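Local coordinates for protein LbaCas13a H328A (C2c2) (Lachnospiraceae bacterium NK4A179, PDB 5WLH) that binds a CRISPR guide RNA and its precursor, and probably uses it to recognise and cleave target RNA as a Cas13a nuclease, at residues Asn1334-Thr1342 / Val1352-Leu1360. Sequence-based numbering, arbitrary orientation.
With nucleotides of chain B.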
loop_
_atom_site.group_PDB
_atom_site.type_symbol
_atom_site.label_atom_id
_atom_site.label_comp_id
_atom_site.label_asym_id
_atom_site.label_seq_id
_atom_site.Cartn_x
_atom_site.Cartn_y
_atom_site.Cartn_z
ATOM N N ASN A 1334 23.272 16.203 -3.133
ATOM C CA ASN A 1334 22.879 15.153 -4.074
ATOM C C ASN A 1334 21.862 14.213 -3.438
ATOM O O ASN A 1334 22.011 12.990 -3.462
ATOM C CB ASN A 1334 24.089 14.376 -4.581
ATOM C CG ASN A 1334 25.029 15.257 -5.385
ATOM O OD1 ASN A 1334 24.586 16.213 -6.012
ATOM N ND2 ASN A 1334 26.314 14.945 -5.360
ATOM N N GLY A 1335 20.846 14.808 -2.834
ATOM C CA GLY A 1335 19.794 14.026 -2.224
ATOM C C GLY A 1335 18.611 13.733 -3.113
ATOM O O GLY A 1335 17.803 12.862 -2.781
ATOM N N VAL A 1336 18.492 14.427 -4.242
ATOM C CA VAL A 1336 17.349 14.298 -5.144
ATOM C C VAL A 1336 17.892 14.153 -6.557
ATOM O O VAL A 1336 18.680 14.993 -7.007
ATOM C CB VAL A 1336 16.402 15.506 -5.057
ATOM C CG1 VAL A 1336 15.265 15.396 -6.084
ATOM C CG2 VAL A 1336 15.818 15.674 -3.622
ATOM N N TYR A 1337 17.496 13.090 -7.253
ATOM C CA TYR A 1337 17.850 12.996 -8.663
ATOM C C TYR A 1337 16.696 12.389 -9.448
ATOM O O TYR A 1337 15.828 11.707 -8.900
ATOM C CB TYR A 1337 19.148 12.199 -8.890
ATOM C CG TYR A 1337 19.139 10.771 -8.398
ATOM C CD1 TYR A 1337 19.410 10.480 -7.070
ATOM C CD2 TYR A 1337 18.895 9.711 -9.268
ATOM C CE1 TYR A 1337 19.417 9.184 -6.608
ATOM C CE2 TYR A 1337 18.900 8.399 -8.806
ATOM C CZ TYR A 1337 19.159 8.151 -7.475
ATOM O OH TYR A 1337 19.168 6.861 -6.991
ATOM N N SER A 1338 16.689 12.680 -10.745
ATOM C CA SER A 1338 15.659 12.175 -11.633
ATOM C C SER A 1338 15.976 10.751 -12.037
ATOM O O SER A 1338 17.133 10.394 -12.253
ATOM C CB SER A 1338 15.549 13.049 -12.880
ATOM O OG SER A 1338 14.566 12.530 -13.766
ATOM N N GLU A 1339 14.942 9.923 -12.108
ATOM C CA GLU A 1339 15.055 8.690 -12.859
ATOM C C GLU A 1339 15.428 9.012 -14.298
ATOM O O GLU A 1339 15.059 10.056 -14.839
ATOM C CB GLU A 1339 13.733 7.926 -12.842
ATOM C CG GLU A 1339 13.449 7.184 -11.562
ATOM C CD GLU A 1339 14.400 6.016 -11.334
ATOM O OE1 GLU A 1339 15.432 6.215 -10.669
ATOM O OE2 GLU A 1339 14.109 4.904 -11.810
ATOM N N GLN A 1340 16.154 8.098 -14.924
ATOM C CA GLN A 1340 16.470 8.225 -16.336
ATOM C C GLN A 1340 15.463 7.440 -17.158
ATOM O O GLN A 1340 15.019 6.365 -16.748
ATOM C CB GLN A 1340 17.886 7.734 -16.615
ATOM C CG GLN A 1340 18.914 8.447 -15.777
ATOM C CD GLN A 1340 19.875 9.242 -16.611
ATOM O OE1 GLN A 1340 20.823 8.692 -17.174
ATOM N NE2 GLN A 1340 19.640 10.546 -16.706
ATOM N N PHE A 1341 15.085 7.997 -18.305
ATOM C CA PHE A 1341 14.314 7.266 -19.296
ATOM C C PHE A 1341 15.268 6.600 -20.277
ATOM O O PHE A 1341 16.316 7.158 -20.615
ATOM C CB PHE A 1341 13.366 8.196 -20.051
ATOM C CG PHE A 1341 12.101 8.526 -19.299
ATOM C CD1 PHE A 1341 11.702 7.766 -18.212
ATOM C CD2 PHE A 1341 11.309 9.592 -19.702
ATOM C CE1 PHE A 1341 10.524 8.071 -17.535
ATOM C CE2 PHE A 1341 10.137 9.902 -19.032
ATOM C CZ PHE A 1341 9.748 9.134 -17.947
ATOM N N THR A 1342 14.915 5.395 -20.704
ATOM C CA THR A 1342 15.623 4.703 -21.777
ATOM C C THR A 1342 14.876 4.987 -23.076
ATOM O O THR A 1342 13.797 4.440 -23.317
ATOM C CB THR A 1342 15.704 3.206 -21.505
ATOM O OG1 THR A 1342 16.354 2.983 -20.250
ATOM C CG2 THR A 1342 16.474 2.512 -22.614
ATOM N N VAL A 1352 17.934 9.819 -20.832
ATOM C CA VAL A 1352 17.506 11.198 -20.638
ATOM C C VAL A 1352 16.819 11.300 -19.282
ATOM O O VAL A 1352 16.036 10.418 -18.914
ATOM C CB VAL A 1352 16.551 11.669 -21.759
ATOM C CG1 VAL A 1352 16.186 13.129 -21.562
ATOM C CG2 VAL A 1352 17.181 11.471 -23.146
ATOM N N ASP A 1353 17.115 12.369 -18.539
ATOM C CA ASP A 1353 16.403 12.641 -17.295
ATOM C C ASP A 1353 14.905 12.714 -17.532
ATOM O O ASP A 1353 14.436 13.544 -18.323
ATOM C CB ASP A 1353 16.871 13.960 -16.686
ATOM C CG ASP A 1353 18.253 13.874 -16.105
ATOM O OD1 ASP A 1353 18.768 12.746 -15.963
ATOM O OD2 ASP A 1353 18.808 14.946 -15.782
ATOM N N ALA A 1354 14.151 11.880 -16.804
ATOM C CA ALA A 1354 12.691 11.984 -16.822
ATOM C C ALA A 1354 12.228 13.372 -16.395
ATOM O O ALA A 1354 11.254 13.908 -16.938
ATOM C CB ALA A 1354 12.072 10.922 -15.899
ATOM N N ARG A 1355 12.895 13.955 -15.401
ATOM C CA ARG A 1355 12.478 15.200 -14.776
ATOM C C ARG A 1355 13.661 16.152 -14.718
ATOM O O ARG A 1355 14.738 15.778 -14.242
ATOM C CB ARG A 1355 11.956 14.955 -13.356
ATOM C CG ARG A 1355 10.790 13.983 -13.317
ATOM C CD ARG A 1355 9.639 14.550 -14.120
ATOM N NE ARG A 1355 8.410 13.781 -13.953
ATOM C CZ ARG A 1355 7.893 12.992 -14.892
ATOM N NH1 ARG A 1355 8.505 12.851 -16.066
ATOM N NH2 ARG A 1355 6.765 12.338 -14.653
ATOM N N ASP A 1356 13.446 17.389 -15.146
ATOM C CA ASP A 1356 14.534 18.352 -15.204
ATOM C C ASP A 1356 14.712 19.021 -13.843
ATOM O O ASP A 1356 13.942 18.795 -12.904
ATOM C CB ASP A 1356 14.283 19.376 -16.314
ATOM C CG ASP A 1356 12.901 20.025 -16.230
ATOM O OD1 ASP A 1356 12.398 20.256 -15.111
ATOM O OD2 ASP A 1356 12.316 20.316 -17.298
ATOM N N LYS A 1357 15.740 19.869 -13.733
ATOM C CA LYS A 1357 16.037 20.498 -12.451
ATOM C C LYS A 1357 14.873 21.355 -11.971
ATOM O O LYS A 1357 14.596 21.418 -10.769
ATOM C CB LYS A 1357 17.315 21.342 -12.550
ATOM C CG LYS A 1357 17.659 22.074 -11.246
ATOM C CD LYS A 1357 19.026 22.787 -11.296
ATOM C CE LYS A 1357 19.330 23.427 -9.938
ATOM N NZ LYS A 1357 20.628 24.173 -9.906
ATOM N N ARG A 1358 14.182 22.027 -12.891
ATOM C CA ARG A 1358 13.077 22.891 -12.490
ATOM C C ARG A 1358 11.944 22.084 -11.859
ATOM O O ARG A 1358 11.361 22.489 -10.840
ATOM C CB ARG A 1358 12.582 23.671 -13.702
ATOM C CG ARG A 1358 11.300 24.443 -13.498
ATOM C CD ARG A 1358 11.027 25.211 -14.763
ATOM N NE ARG A 1358 9.888 26.108 -14.659
ATOM C CZ ARG A 1358 9.688 27.122 -15.489
ATOM N NH1 ARG A 1358 10.561 27.348 -16.460
ATOM N NH2 ARG A 1358 8.626 27.900 -15.354
ATOM N N TYR A 1359 11.618 20.937 -12.452
ATOM C CA TYR A 1359 10.616 20.052 -11.867
ATOM C C TYR A 1359 11.057 19.581 -10.488
ATOM O O TYR A 1359 10.292 19.644 -9.517
ATOM C CB TYR A 1359 10.391 18.868 -12.800
ATOM C CG TYR A 1359 9.307 17.899 -12.371
ATOM C CD1 TYR A 1359 9.556 16.917 -11.421
ATOM C CD2 TYR A 1359 8.046 17.952 -12.940
ATOM C CE1 TYR A 1359 8.552 16.019 -11.033
ATOM C CE2 TYR A 1359 7.051 17.066 -12.573
ATOM C CZ TYR A 1359 7.303 16.113 -11.617
ATOM O OH TYR A 1359 6.296 15.240 -11.259
ATOM N N LEU A 1360 12.302 19.106 -10.387
ATOM C CA LEU A 1360 12.810 18.602 -9.116
ATOM C C LEU A 1360 12.806 19.680 -8.044
ATOM O O LEU A 1360 12.598 19.379 -6.859
ATOM C CB LEU A 1360 14.212 18.034 -9.307
ATOM C CG LEU A 1360 14.332 16.846 -10.248
ATOM C CD1 LEU A 1360 15.779 16.437 -10.427
ATOM C CD2 LEU A 1360 13.493 15.655 -9.742
ATOM P P C B 41 5.119 5.357 -21.212
ATOM O OP1 C B 41 4.263 6.326 -21.948
ATOM O OP2 C B 41 4.585 4.034 -20.833
ATOM O "O5'" C B 41 6.484 5.055 -21.986
ATOM C "C5'" C B 41 7.126 6.050 -22.780
ATOM C "C4'" C B 41 8.637 5.931 -22.745
ATOM O "O4'" C B 41 9.141 6.450 -21.486
ATOM C "C3'" C B 41 9.226 4.529 -22.819
ATOM O "O3'" C B 41 9.290 4.015 -24.139
ATOM C "C2'" C B 41 10.603 4.722 -22.203
ATOM O "O2'" C B 41 11.478 5.322 -23.146
ATOM C "C1'" C B 41 10.308 5.751 -21.113
ATOM N N1 C B 41 10.088 5.130 -19.792
ATOM C C2 C B 41 11.201 4.648 -19.101
ATOM O O2 C B 41 12.305 4.764 -19.643
ATOM N N3 C B 41 11.039 4.081 -17.882
ATOM C C4 C B 41 9.813 3.997 -17.348
ATOM N N4 C B 41 9.674 3.433 -16.138
ATOM C C5 C B 41 8.661 4.486 -18.037
ATOM C C6 C B 41 8.842 5.043 -19.244
ATOM P P C B 40 6.773 11.585 -19.522
ATOM O OP1 C B 40 7.826 12.349 -18.792
ATOM O OP2 C B 40 6.927 11.273 -20.974
ATOM O "O5'" C B 40 6.585 10.207 -18.770
ATOM C "C5'" C B 40 5.771 9.221 -19.359
ATOM C "C4'" C B 40 5.597 8.045 -18.456
ATOM O "O4'" C B 40 4.846 8.442 -17.284
ATOM C "C3'" C B 40 4.797 6.909 -19.060
ATOM O "O3'" C B 40 5.633 6.087 -19.864
ATOM C "C2'" C B 40 4.235 6.202 -17.830
ATOM O "O2'" C B 40 5.203 5.313 -17.289
ATOM C "C1'" C B 40 4.048 7.368 -16.846
ATOM N N1 C B 40 2.647 7.839 -16.712
ATOM C C2 C B 40 1.731 7.036 -16.008
ATOM O O2 C B 40 2.124 5.943 -15.571
ATOM N N3 C B 40 0.452 7.464 -15.854
ATOM C C4 C B 40 0.076 8.650 -16.344
ATOM N N4 C B 40 -1.194 9.036 -16.168
ATOM C C5 C B 40 0.984 9.494 -17.045
ATOM C C6 C B 40 2.246 9.055 -17.197
ATOM P P U B 42 9.130 2.442 -24.404
ATOM O OP1 U B 42 9.335 2.221 -25.862
ATOM O OP2 U B 42 7.886 1.967 -23.756
ATOM O "O5'" U B 42 10.344 1.771 -23.629
ATOM C "C5'" U B 42 11.677 1.866 -24.111
ATOM C "C4'" U B 42 12.629 1.260 -23.114
ATOM O "O4'" U B 42 12.504 1.973 -21.853
ATOM C "C3'" U B 42 12.350 -0.193 -22.744
ATOM O "O3'" U B 42 12.878 -1.129 -23.673
ATOM C "C2'" U B 42 12.947 -0.304 -21.348
ATOM O "O2'" U B 42 14.358 -0.430 -21.412
ATOM C "C1'" U B 42 12.617 1.070 -20.773
ATOM N N1 U B 42 11.348 1.071 -20.006
ATOM C C2 U B 42 11.374 0.537 -18.727
ATOM O O2 U B 42 12.383 0.072 -18.233
ATOM N N3 U B 42 10.184 0.564 -18.042
ATOM C C4 U B 42 8.985 1.065 -18.501
ATOM O O4 U B 42 7.991 1.025 -17.777
ATOM C C5 U B 42 9.036 1.602 -19.831
ATOM C C6 U B 42 10.185 1.589 -20.518
#
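Ser1338 turns its hydroxyl away from its own amide nitrogen (chi1 178°), which sets OG against the loop that follows Asp1353, and Phe1341, whose CG lies beside the backbone N (chi1 -80°), lays its ring against Ala1354. Ser1338 OG accepts from Arg1355 N at 2.7 Å and donates to Glu1339 O, its own neighbour's carbonyl. That carbonyl has a second donor: Ala1354 N approaches Glu1339 O at 2.8 Å, nearly in line with C=O, so two bonds grip a single oxygen. The methyl of Ala1354 sits over the centre of the Phe1341 ring, CB 3.6 Å from the centroid, a CH-pi contact. C1' of C41 of chain B lies over the opposite face, nearer the rim, and the ring is thus sandwiched between protein and RNA. Ser1338 and Phe1341 lie on strand 1336-1344, which pairs with strand 1349-1353 as an antiparallel hairpin at one side of a four-stranded sheet; Ala1354 and Arg1355 are in the loop leading on to helix 1357-1368. Within the hairpin Phe1341 N bonds Val1352 O at 2.7 Å and Val1352 N returns a bond to Phe1341 O. A serine in place of Phe1341 would probably leave the Ala1354 methyl and the C41 sugar without the surface between them. The bent side chain of Arg1355 bonds both Ala1354 O and the phosphate of C40 of chain B, NH1 lying 2.9 Å from OP1. Farther along, Leu1360 brings CD2 within 4.1 Å of Val1336 CG1.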